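Local atomic coordinates of cycloalternan-forming enzyme (Listeria monocytogenes serovar 1/2a, PDB entry 5F7U), a protein that is a multidomain member of glycoside hydrolase family 31, with a TIM-barrel domain, several beta-rich domains and bound sugar at its N-terminal domain. Residues 5-10 and 106-111; 43-48 and 75-80; 50-55 and 95-100. The protein carries 1 engineered substitution. All blocks are in the same frame, centred on the assembly; numbering follows the deposited sequence.

Overall arrangement
All three contacts belong to the N-terminal, beta-rich domain at one end of the molecule, with centres about 46 to 52 Å from the centre of the chain. Contacts 1 and 3 are closest, their centres about 8 Å apart, because strands 91-100 and 106-129 follow each other and pair; the Tyr106 N to Gly98 O distance of 2.8 Å marks that pairing. Contact 2 lies about 13 Å from contact 1 and 12 Å from contact 3. With Tyr8 of contact 1, its Trp43, Asn75 and Asn76 line one pocket holding two linked glucose units, one against Trp43, the other against Tyr8. Contact 3 is further off, the Thr96 side chain being about 11 Å from a bound glucose.

Contact 1: residues 5-10 and 106-111; sequences DGEYHS and YESGPF. With GLC (alpha-D-glucopyranose), chain E.
Ser108 OG is gripped twice: it donates to Glu7 OE1 at 2.7 Å and accepts the backbone N-H of His9, N to OG 3.2 Å. The hydroxyl meets the carboxylate oxygen on its syn side, 15° out of plane, and a bend at chi2 (-78°) turns the Glu7 carboxylate toward it. The second carboxylate oxygen, OE2, is held by Thr96, so both oxygens of this buried acid have a partner. A water within hydrogen-bonding distance of Glu7 O and, at 2.7 Å, of Glu107 O bridges the two backbones.

His9 directs its edge at the face of Phe111 in an offset T-shaped pair, planes at 74° and CD2 of His9 3.6 Å from CE2 of Phe111; NE2 of His9 is hydrogen-bonded to the Tyr94 hydroxyl and ND1 to the backbone O of Asn39. At the other end Gly6 CA sits over the Tyr106 face, 4.1 Å from the ring centroid. Tyr8 turns away from 106-111 and lays its ring against glucose.

Between these nearly parallel strands the bonds pass through side chains and water. Strand 6-8 pairs with 36-43, through a classic beta bulge of Asp5 and Gly6 opposite Trp43, and strand 106-129 with 91-100.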
loop_
_atom_site.group_PDB
_atom_site.type_symbol
_atom_site.label_atom_id
_atom_site.label_comp_id
_atom_site.label_asym_id
_atom_site.label_seq_id
_atom_site.Cartn_x
_atom_site.Cartn_y
_atom_site.Cartn_z
ATOM N N ASP A 5 33.138 -36.635 18.304
ATOM C CA ASP A 5 34.064 -35.786 17.524
ATOM C C ASP A 5 33.676 -34.298 17.495
ATOM O O ASP A 5 34.263 -33.526 16.758
ATOM C CB ASP A 5 34.360 -36.364 16.126
ATOM C CG ASP A 5 33.120 -36.678 15.337
ATOM O OD1 ASP A 5 32.673 -35.780 14.591
ATOM O OD2 ASP A 5 32.596 -37.823 15.442
ATOM N N GLY A 6 32.722 -33.889 18.326
ATOM C CA GLY A 6 32.545 -32.459 18.538
ATOM C C GLY A 6 31.603 -32.015 19.627
ATOM O O GLY A 6 30.933 -32.832 20.254
ATOM N N GLU A 7 31.608 -30.700 19.847
ATOM C CA GLU A 7 30.726 -30.011 20.780
ATOM C C GLU A 7 30.343 -28.697 20.118
ATOM O O GLU A 7 31.143 -28.125 19.373
ATOM C CB GLU A 7 31.477 -29.756 22.103
ATOM C CG GLU A 7 30.737 -28.929 23.170
ATOM C CD GLU A 7 30.728 -27.420 22.901
ATOM O OE1 GLU A 7 31.552 -26.912 22.087
ATOM O OE2 GLU A 7 29.869 -26.723 23.481
ATOM N N TYR A 8 29.146 -28.189 20.423
ATOM C CA TYR A 8 28.720 -26.900 19.898
ATOM C C TYR A 8 27.675 -26.196 20.763
ATOM O O TYR A 8 26.689 -26.801 21.172
ATOM C CB TYR A 8 28.218 -27.092 18.468
ATOM C CG TYR A 8 27.774 -25.836 17.773
ATOM C CD1 TYR A 8 28.692 -25.028 17.103
ATOM C CD2 TYR A 8 26.421 -25.460 17.770
ATOM C CE1 TYR A 8 28.267 -23.881 16.450
ATOM C CE2 TYR A 8 25.993 -24.307 17.116
ATOM C CZ TYR A 8 26.921 -23.532 16.453
ATOM O OH TYR A 8 26.494 -22.381 15.807
ATOM N N HIS A 9 27.919 -24.911 21.017
ATOM C CA HIS A 9 26.941 -24.009 21.612
ATOM C C HIS A 9 27.164 -22.657 20.936
ATOM O O HIS A 9 28.303 -22.295 20.648
ATOM C CB HIS A 9 27.125 -23.908 23.144
ATOM C CG HIS A 9 26.409 -22.743 23.774
ATOM N ND1 HIS A 9 25.065 -22.763 24.080
ATOM C CD2 HIS A 9 26.859 -21.520 24.142
ATOM C CE1 HIS A 9 24.714 -21.602 24.606
ATOM N NE2 HIS A 9 25.788 -20.827 24.652
ATOM N N SER A 10 26.071 -21.954 20.638
ATOM C CA SER A 10 26.160 -20.621 20.053
ATOM C C SER A 10 24.962 -19.852 20.598
ATOM O O SER A 10 23.831 -20.161 20.225
ATOM C CB SER A 10 26.122 -20.693 18.522
ATOM O OG SER A 10 26.523 -19.441 17.965
ATOM N N TYR A 106 36.377 -30.643 23.503
ATOM C CA TYR A 106 35.944 -29.725 22.453
ATOM C C TYR A 106 35.193 -28.613 23.151
ATOM O O TYR A 106 34.482 -28.874 24.127
ATOM C CB TYR A 106 35.024 -30.437 21.463
ATOM C CG TYR A 106 35.697 -31.587 20.771
ATOM C CD1 TYR A 106 36.458 -31.373 19.621
ATOM C CD2 TYR A 106 35.593 -32.887 21.270
ATOM C CE1 TYR A 106 37.106 -32.421 18.986
ATOM C CE2 TYR A 106 36.243 -33.951 20.634
ATOM C CZ TYR A 106 36.988 -33.702 19.489
ATOM O OH TYR A 106 37.632 -34.736 18.840
ATOM N N GLU A 107 35.338 -27.386 22.661
ATOM C CA GLU A 107 34.756 -26.229 23.351
ATOM C C GLU A 107 34.133 -25.196 22.418
ATOM O O GLU A 107 34.444 -25.146 21.227
ATOM C CB GLU A 107 35.789 -25.550 24.274
ATOM C CG GLU A 107 37.036 -25.049 23.577
ATOM C CD GLU A 107 37.930 -24.244 24.514
ATOM O OE1 GLU A 107 38.048 -23.011 24.313
ATOM O OE2 GLU A 107 38.478 -24.838 25.468
ATOM N N SER A 108 33.233 -24.401 22.981
ATOM C CA SER A 108 32.696 -23.221 22.313
ATOM C C SER A 108 32.851 -22.025 23.231
ATOM O O SER A 108 32.656 -22.126 24.443
ATOM C CB SER A 108 31.227 -23.402 21.958
ATOM O OG SER A 108 31.049 -24.504 21.069
ATOM N N GLY A 109 33.196 -20.892 22.636
ATOM C CA GLY A 109 33.346 -19.646 23.388
ATOM C C GLY A 109 34.762 -19.112 23.376
ATOM O O GLY A 109 35.576 -19.590 22.577
ATOM N N PRO A 110 35.087 -18.160 24.262
ATOM C CA PRO A 110 34.192 -17.667 25.321
ATOM C C PRO A 110 33.057 -16.770 24.820
ATOM O O PRO A 110 33.174 -16.176 23.755
ATOM C CB PRO A 110 35.130 -16.835 26.206
ATOM C CG PRO A 110 36.204 -16.384 25.276
ATOM C CD PRO A 110 36.427 -17.536 24.342
ATOM N N PHE A 111 31.973 -16.713 25.591
ATOM C CA PHE A 111 30.838 -15.822 25.329
ATOM C C PHE A 111 30.579 -14.949 26.552
ATOM O O PHE A 111 30.656 -15.419 27.699
ATOM C CB PHE A 111 29.577 -16.639 25.003
ATOM C CG PHE A 111 29.762 -17.628 23.887
ATOM C CD1 PHE A 111 29.861 -17.200 22.551
ATOM C CD2 PHE A 111 29.824 -18.998 24.163
ATOM C CE1 PHE A 111 30.010 -18.131 21.516
ATOM C CE2 PHE A 111 29.971 -19.934 23.127
ATOM C CZ PHE A 111 30.058 -19.496 21.807
HETATM C C1 GLC E . 27.257 -28.802 14.534
HETATM C C2 GLC E . 25.973 -28.002 14.774
HETATM C C3 GLC E . 25.783 -27.000 13.622
HETATM C C4 GLC E . 27.000 -26.079 13.499
HETATM C C5 GLC E . 28.303 -26.893 13.380
HETATM C C6 GLC E . 29.538 -26.002 13.478
HETATM O O2 GLC E . 24.860 -28.898 14.887
HETATM O O3 GLC E . 24.598 -26.220 13.792
HETATM O O4 GLC E . 26.825 -25.222 12.365
HETATM O O5 GLC E . 28.392 -27.918 14.401
HETATM O O6 GLC E . 30.622 -26.605 12.764
HETATM O O HOH W 1 33.869 -27.203 19.505
#

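Contact 2: residues 43-48 and 75-80; sequences WPIENG and NNTYWK. With GLC (alpha-D-glucopyranose), chain B.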
loop_
_atom_site.group_PDB
_atom_site.type_symbol
_atom_site.label_atom_id
_atom_site.label_comp_id
_atom_site.label_asym_id
_atom_site.label_seq_id
_atom_site.Cartn_x
_atom_site.Cartn_y
_atom_site.Cartn_z
ATOM N N TRP A 43 28.482 -34.750 19.712
ATOM C CA TRP A 43 28.281 -35.859 18.784
ATOM C C TRP A 43 29.602 -36.634 18.678
ATOM O O TRP A 43 30.657 -36.031 18.904
ATOM C CB TRP A 43 27.845 -35.353 17.405
ATOM C CG TRP A 43 28.853 -34.474 16.731
ATOM C CD1 TRP A 43 29.800 -34.863 15.808
ATOM C CD2 TRP A 43 29.023 -33.071 16.919
ATOM N NE1 TRP A 43 30.545 -33.773 15.414
ATOM C CE2 TRP A 43 30.092 -32.661 16.078
ATOM C CE3 TRP A 43 28.384 -32.110 17.724
ATOM C CZ2 TRP A 43 30.527 -31.329 16.008
ATOM C CZ3 TRP A 43 28.824 -30.773 17.659
ATOM C CH2 TRP A 43 29.889 -30.405 16.808
ATOM N N PRO A 44 29.569 -37.931 18.360
ATOM C CA PRO A 44 28.344 -38.728 18.231
ATOM C C PRO A 44 27.780 -39.090 19.607
ATOM O O PRO A 44 28.400 -38.767 20.635
ATOM C CB PRO A 44 28.840 -39.994 17.514
ATOM C CG PRO A 44 30.227 -40.173 18.045
ATOM C CD PRO A 44 30.776 -38.776 18.198
ATOM N N ILE A 45 26.618 -39.747 19.626
ATOM C CA ILE A 45 26.047 -40.247 20.873
ATOM C C ILE A 45 26.943 -41.359 21.411
ATOM O O ILE A 45 27.217 -42.357 20.716
ATOM C CB ILE A 45 24.587 -40.746 20.707
ATOM C CG1 ILE A 45 23.662 -39.603 20.236
ATOM C CG2 ILE A 45 24.069 -41.338 22.013
ATOM C CD1 ILE A 45 22.377 -40.096 19.594
ATOM N N GLU A 46 27.416 -41.156 22.639
ATOM C CA GLU A 46 28.337 -42.087 23.299
ATOM C C GLU A 46 28.078 -42.093 24.784
ATOM O O GLU A 46 27.772 -41.049 25.348
ATOM C CB GLU A 46 29.768 -41.606 23.115
ATOM C CG GLU A 46 30.421 -41.988 21.808
ATOM C CD GLU A 46 31.814 -41.397 21.672
ATOM O OE1 GLU A 46 32.040 -40.223 22.073
ATOM O OE2 GLU A 46 32.680 -42.104 21.136
ATOM N N ASN A 47 28.257 -43.251 25.426
ATOM C CA ASN A 47 28.359 -43.311 26.888
ATOM C C ASN A 47 29.671 -42.664 27.339
ATOM O O ASN A 47 30.658 -42.655 26.600
ATOM C CB ASN A 47 28.283 -44.771 27.389
ATOM C CG ASN A 47 26.873 -45.358 27.305
ATOM O OD1 ASN A 47 25.880 -44.701 27.629
ATOM N ND2 ASN A 47 26.785 -46.615 26.883
ATOM N N GLY A 48 29.679 -42.111 28.545
ATOM C CA GLY A 48 30.917 -41.580 29.116
ATOM C C GLY A 48 31.252 -40.182 28.638
ATOM O O GLY A 48 32.389 -39.733 28.775
ATOM N N ASN A 75 22.442 -37.796 15.188
ATOM C CA ASN A 75 23.806 -38.133 15.599
ATOM C C ASN A 75 24.258 -37.468 16.916
ATOM O O ASN A 75 25.444 -37.597 17.312
ATOM C CB ASN A 75 24.763 -37.743 14.461
ATOM C CG ASN A 75 26.172 -38.285 14.653
ATOM O OD1 ASN A 75 26.363 -39.457 14.972
ATOM N ND2 ASN A 75 27.168 -37.429 14.435
ATOM N N ASN A 76 23.334 -36.770 17.594
ATOM C CA ASN A 76 23.686 -35.814 18.650
ATOM C C ASN A 76 22.996 -36.020 19.989
ATOM O O ASN A 76 21.858 -36.505 20.058
ATOM C CB ASN A 76 23.346 -34.388 18.193
ATOM C CG ASN A 76 24.236 -33.892 17.082
ATOM O OD1 ASN A 76 24.383 -34.530 16.039
ATOM N ND2 ASN A 76 24.845 -32.746 17.305
ATOM N N THR A 77 23.708 -35.634 21.047
ATOM C CA THR A 77 23.127 -35.463 22.372
ATOM C C THR A 77 23.006 -33.980 22.668
ATOM O O THR A 77 23.906 -33.184 22.348
ATOM C CB THR A 77 23.984 -36.155 23.456
ATOM O OG1 THR A 77 24.092 -37.534 23.127
ATOM C CG2 THR A 77 23.316 -36.053 24.843
ATOM N N TYR A 78 21.893 -33.616 23.293
ATOM C CA TYR A 78 21.625 -32.229 23.667
ATOM C C TYR A 78 21.563 -32.178 25.171
ATOM O O TYR A 78 20.995 -33.082 25.812
ATOM C CB TYR A 78 20.320 -31.731 23.009
ATOM C CG TYR A 78 20.484 -31.627 21.519
ATOM C CD1 TYR A 78 20.259 -32.732 20.695
ATOM C CD2 TYR A 78 20.898 -30.425 20.929
ATOM C CE1 TYR A 78 20.423 -32.652 19.324
ATOM C CE2 TYR A 78 21.077 -30.334 19.559
ATOM C CZ TYR A 78 20.842 -31.442 18.770
ATOM O OH TYR A 78 21.038 -31.349 17.415
ATOM N N TRP A 79 22.197 -31.151 25.716
ATOM C CA TRP A 79 22.431 -30.984 27.146
ATOM C C TRP A 79 21.988 -29.589 27.592
ATOM O O TRP A 79 22.032 -28.642 26.794
ATOM C CB TRP A 79 23.938 -31.095 27.440
ATOM C CG TRP A 79 24.653 -32.292 26.866
ATOM C CD1 TRP A 79 25.091 -32.457 25.585
ATOM C CD2 TRP A 79 25.070 -33.465 27.587
ATOM N NE1 TRP A 79 25.732 -33.671 25.450
ATOM C CE2 TRP A 79 25.734 -34.309 26.662
ATOM C CE3 TRP A 79 24.942 -33.886 28.927
ATOM C CZ2 TRP A 79 26.259 -35.563 27.021
ATOM C CZ3 TRP A 79 25.461 -35.141 29.290
ATOM C CH2 TRP A 79 26.129 -35.957 28.336
ATOM N N LYS A 80 21.563 -29.474 28.855
ATOM C CA LYS A 80 21.219 -28.185 29.456
ATOM C C LYS A 80 22.105 -27.898 30.648
ATOM O O LYS A 80 22.198 -28.721 31.574
ATOM C CB LYS A 80 19.747 -28.136 29.901
ATOM C CG LYS A 80 18.773 -27.978 28.759
ATOM C CD LYS A 80 17.350 -27.819 29.288
ATOM C CE LYS A 80 16.359 -27.621 28.140
ATOM N NZ LYS A 80 16.444 -26.278 27.495
HETATM C C1 GLC B . 27.973 -33.775 12.689
HETATM C C2 GLC B . 27.034 -33.436 13.863
HETATM C C3 GLC B . 26.496 -32.005 13.752
HETATM C C4 GLC B . 27.636 -30.985 13.623
HETATM C C5 GLC B . 28.564 -31.369 12.455
HETATM C C6 GLC B . 29.820 -30.503 12.404
HETATM O O1 GLC B . 27.233 -33.967 11.477
HETATM O O2 GLC B . 25.965 -34.388 13.940
HETATM O O3 GLC B . 25.699 -31.677 14.892
HETATM O O4 GLC B . 27.069 -29.687 13.400
HETATM O O5 GLC B . 28.977 -32.753 12.508
HETATM O O6 GLC B . 30.332 -30.518 11.069
HETATM O O HOH W 2 25.441 -40.980 17.240
HETATM O O HOH W 3 26.120 -38.760 24.185
#
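Trp43 CG stands between its backbone N and carbonyl carbon (chi1 62°), a crowded position that swings the indole out alongside Asn76, whose CG lies anti to its carbonyl carbon (chi1 -69°). The two side chains run side by side in the same direction, with ring and amide planes 27° apart and CE3 of Trp43 3.6 Å from ND2 of Asn76.

Both groups serve one glucose. The sugar lies over a face of the indole, its C2 3.6 Å from CG of Trp43, while the Asn76 amide uses both ends on neighbouring hydroxyls. OD1 of Asn76 accepts from glucose O2 at 2.6 Å, and ND2 of Asn76 donates to glucose O3 at 2.8 Å as well as to Thr41. Asn75 ND2 adds a weak bond to O2, which therefore has two amide partners. An aromatic platform with polar groups gripping the sugar rim is a familiar design of carbohydrate-binding surfaces; here it is built on a beta domain of the E-set clan, at the point where strand 36-43 runs out into a loop and strand 76-84 begins. Tyr8, whose ring lies against the next glucose, completes the four-residue pocket.

Beyond the sugar, two waters and a few close packing contacts join the loop to 75-77. A cis peptide precedes Pro44, whose CA makes a CA-H...O contact of 3.2 Å with Asn75 O, and whose CB rests on Asn75 OD1. One water accepts from Ile45 N and donates to Asn75 OD1; a second accepts from Glu46 N and donates to Thr77 OG1 at 2.6 Å, a hydroxyl that is also bonded to Asn72. Ile45 crosses Thr77 at about a right angle, its CG1 3.6 Å from Thr77 OG1.

Contact 3: residues 50-55 and 95-100; sequences DVWVEW and TTKGST
Trp52 lies flat under Lys97: CB of Lys97 stands 3.8 Å from the centroid of the six-membered ring, 18° off its normal, a CH-pi contact over the face. The extended lysine chain then continues across the indole, CD passing over its CZ2-CE2-NE1 part, until NZ reaches Glu54 OE1 at 3.0 Å in a salt bridge, from above the carboxylate plane. The other oxygen, OE2, takes the indole NE1-H at 2.9 Å on its anti side, somewhat out of the carboxylate plane but in that of the indole, and almost straight (176°). On the far edge, Ser99 OG lies 3.3 Å from CZ3 of Trp52, and a water joins this hydroxyl to Asp50 OD2.

Beneath these side chains runs an antiparallel ladder, strand axes 4.8 Å apart at their closest. Asp50 with Ser99, Trp52 with Lys97 and Glu54 with Thr95 are hydrogen-bonded pairs, each joined by two backbone bonds; Val51 with Gly98 and Val53 with Thr96 are the non-hydrogen-bonded pairs.

Polar and aromatic contacts thus occupy the face of Trp52, Glu54 and Lys97; on the other, buried face Val51, Val53 and Thr96 pack on strand 36-43. Glu54 receives one N-H at each oxygen, which fixes its rotation and would favour its charged form; Lys97 lays its methylenes on the indole and directs its charge mainly to Glu54, with a long, weak ion pair to Glu107.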
loop_
_atom_site.group_PDB
_atom_site.type_symbol
_atom_site.label_atom_id
_atom_site.label_comp_id
_atom_site.label_asym_id
_atom_site.label_seq_id
_atom_site.Cartn_x
_atom_site.Cartn_y
_atom_site.Cartn_z
ATOM N N ASP A 50 30.991 -36.193 29.093
ATOM C CA ASP A 50 30.775 -35.147 30.092
ATOM C C ASP A 50 30.691 -33.811 29.389
ATOM O O ASP A 50 31.457 -33.552 28.458
ATOM C CB ASP A 50 31.933 -35.104 31.096
ATOM C CG ASP A 50 32.111 -36.399 31.833
ATOM O OD1 ASP A 50 31.135 -36.905 32.429
ATOM O OD2 ASP A 50 33.246 -36.917 31.826
ATOM N N VAL A 51 29.742 -32.985 29.824
ATOM C CA VAL A 51 29.593 -31.627 29.316
ATOM C C VAL A 51 29.510 -30.708 30.516
ATOM O O VAL A 51 28.777 -30.977 31.482
ATOM C CB VAL A 51 28.345 -31.466 28.401
ATOM C CG1 VAL A 51 28.140 -30.011 27.977
ATOM C CG2 VAL A 51 28.504 -32.336 27.167
ATOM N N TRP A 52 30.298 -29.640 30.462
ATOM C CA TRP A 52 30.376 -28.715 31.576
ATOM C C TRP A 52 30.666 -27.305 31.096
ATOM O O TRP A 52 30.987 -27.083 29.919
ATOM C CB TRP A 52 31.404 -29.182 32.617
ATOM C CG TRP A 52 32.832 -29.040 32.194
ATOM C CD1 TRP A 52 33.677 -28.011 32.510
ATOM C CD2 TRP A 52 33.583 -29.944 31.378
ATOM N NE1 TRP A 52 34.922 -28.227 31.948
ATOM C CE2 TRP A 52 34.893 -29.406 31.254
ATOM C CE3 TRP A 52 33.293 -31.167 30.754
ATOM C CZ2 TRP A 52 35.909 -30.049 30.522
ATOM C CZ3 TRP A 52 34.305 -31.804 30.012
ATOM C CH2 TRP A 52 35.598 -31.238 29.908
ATOM N N VAL A 53 30.523 -26.351 32.010
ATOM C CA VAL A 53 30.703 -24.948 31.680
ATOM C C VAL A 53 31.759 -24.383 32.625
ATOM O O VAL A 53 31.653 -24.543 33.842
ATOM C CB VAL A 53 29.392 -24.154 31.813
ATOM C CG1 VAL A 53 29.605 -22.691 31.415
ATOM C CG2 VAL A 53 28.301 -24.796 30.957
ATOM N N GLU A 54 32.770 -23.748 32.035
ATOM C CA GLU A 54 33.779 -23.009 32.767
ATOM C C GLU A 54 33.481 -21.528 32.615
ATOM O O GLU A 54 33.211 -21.050 31.518
ATOM C CB GLU A 54 35.156 -23.359 32.235
ATOM C CG GLU A 54 35.498 -24.810 32.497
ATOM C CD GLU A 54 36.863 -25.225 31.982
ATOM O OE1 GLU A 54 37.631 -24.355 31.508
ATOM O OE2 GLU A 54 37.168 -26.434 32.072
ATOM N N TRP A 55 33.504 -20.791 33.722
ATOM C CA TRP A 55 32.932 -19.440 33.676
ATOM C C TRP A 55 33.395 -18.530 34.788
ATOM O O TRP A 55 33.911 -18.998 35.810
ATOM C CB TRP A 55 31.392 -19.510 33.631
ATOM C CG TRP A 55 30.703 -20.065 34.853
ATOM C CD1 TRP A 55 30.846 -21.318 35.398
ATOM C CD2 TRP A 55 29.734 -19.394 35.649
ATOM N NE1 TRP A 55 30.040 -21.454 36.498
ATOM C CE2 TRP A 55 29.327 -20.299 36.667
ATOM C CE3 TRP A 55 29.149 -18.119 35.594
ATOM C CZ2 TRP A 55 28.380 -19.958 37.646
ATOM C CZ3 TRP A 55 28.205 -17.774 36.569
ATOM C CH2 TRP A 55 27.825 -18.697 37.577
ATOM N N THR A 95 32.626 -20.627 28.751
ATOM C CA THR A 95 33.063 -21.496 27.672
ATOM C C THR A 95 32.377 -22.833 27.935
ATOM O O THR A 95 32.393 -23.340 29.059
ATOM C CB THR A 95 34.602 -21.644 27.691
ATOM O OG1 THR A 95 35.206 -20.360 27.493
ATOM C CG2 THR A 95 35.117 -22.604 26.603
ATOM N N THR A 96 31.736 -23.382 26.912
ATOM C CA THR A 96 31.079 -24.687 27.043
ATOM C C THR A 96 32.051 -25.750 26.569
ATOM O O THR A 96 32.801 -25.515 25.622
ATOM C CB THR A 96 29.740 -24.736 26.275
ATOM O OG1 THR A 96 29.969 -24.388 24.907
ATOM C CG2 THR A 96 28.765 -23.744 26.899
ATOM N N LYS A 97 32.063 -26.899 27.244
ATOM C CA LYS A 97 33.056 -27.952 26.980
ATOM C C LYS A 97 32.452 -29.343 26.978
ATOM O O LYS A 97 31.538 -29.624 27.749
ATOM C CB LYS A 97 34.200 -27.927 28.009
ATOM C CG LYS A 97 35.008 -26.645 27.978
ATOM C CD LYS A 97 36.331 -26.818 28.691
ATOM C CE LYS A 97 37.225 -25.634 28.397
ATOM N NZ LYS A 97 38.541 -25.847 29.069
ATOM N N GLY A 98 32.961 -30.194 26.095
ATOM C CA GLY A 98 32.604 -31.616 26.109
ATOM C C GLY A 98 33.824 -32.491 25.921
ATOM O O GLY A 98 34.736 -32.129 25.188
ATOM N N SER A 99 33.837 -33.632 26.606
ATOM C CA SER A 99 34.831 -34.680 26.360
ATOM C C SER A 99 34.267 -36.044 26.721
ATOM O O SER A 99 33.306 -36.147 27.488
ATOM C CB SER A 99 36.123 -34.421 27.134
ATOM O OG SER A 99 35.863 -34.342 28.514
ATOM N N THR A 100 34.874 -37.086 26.159
ATOM C CA THR A 100 34.451 -38.461 26.395
ATOM C C THR A 100 35.574 -39.179 27.134
ATOM O O THR A 100 36.739 -39.111 26.719
ATOM C CB THR A 100 34.086 -39.177 25.071
ATOM O OG1 THR A 100 33.115 -38.395 24.364
ATOM C CG2 THR A 100 33.506 -40.571 25.329
HETATM O O HOH W 4 35.248 -36.815 29.813
#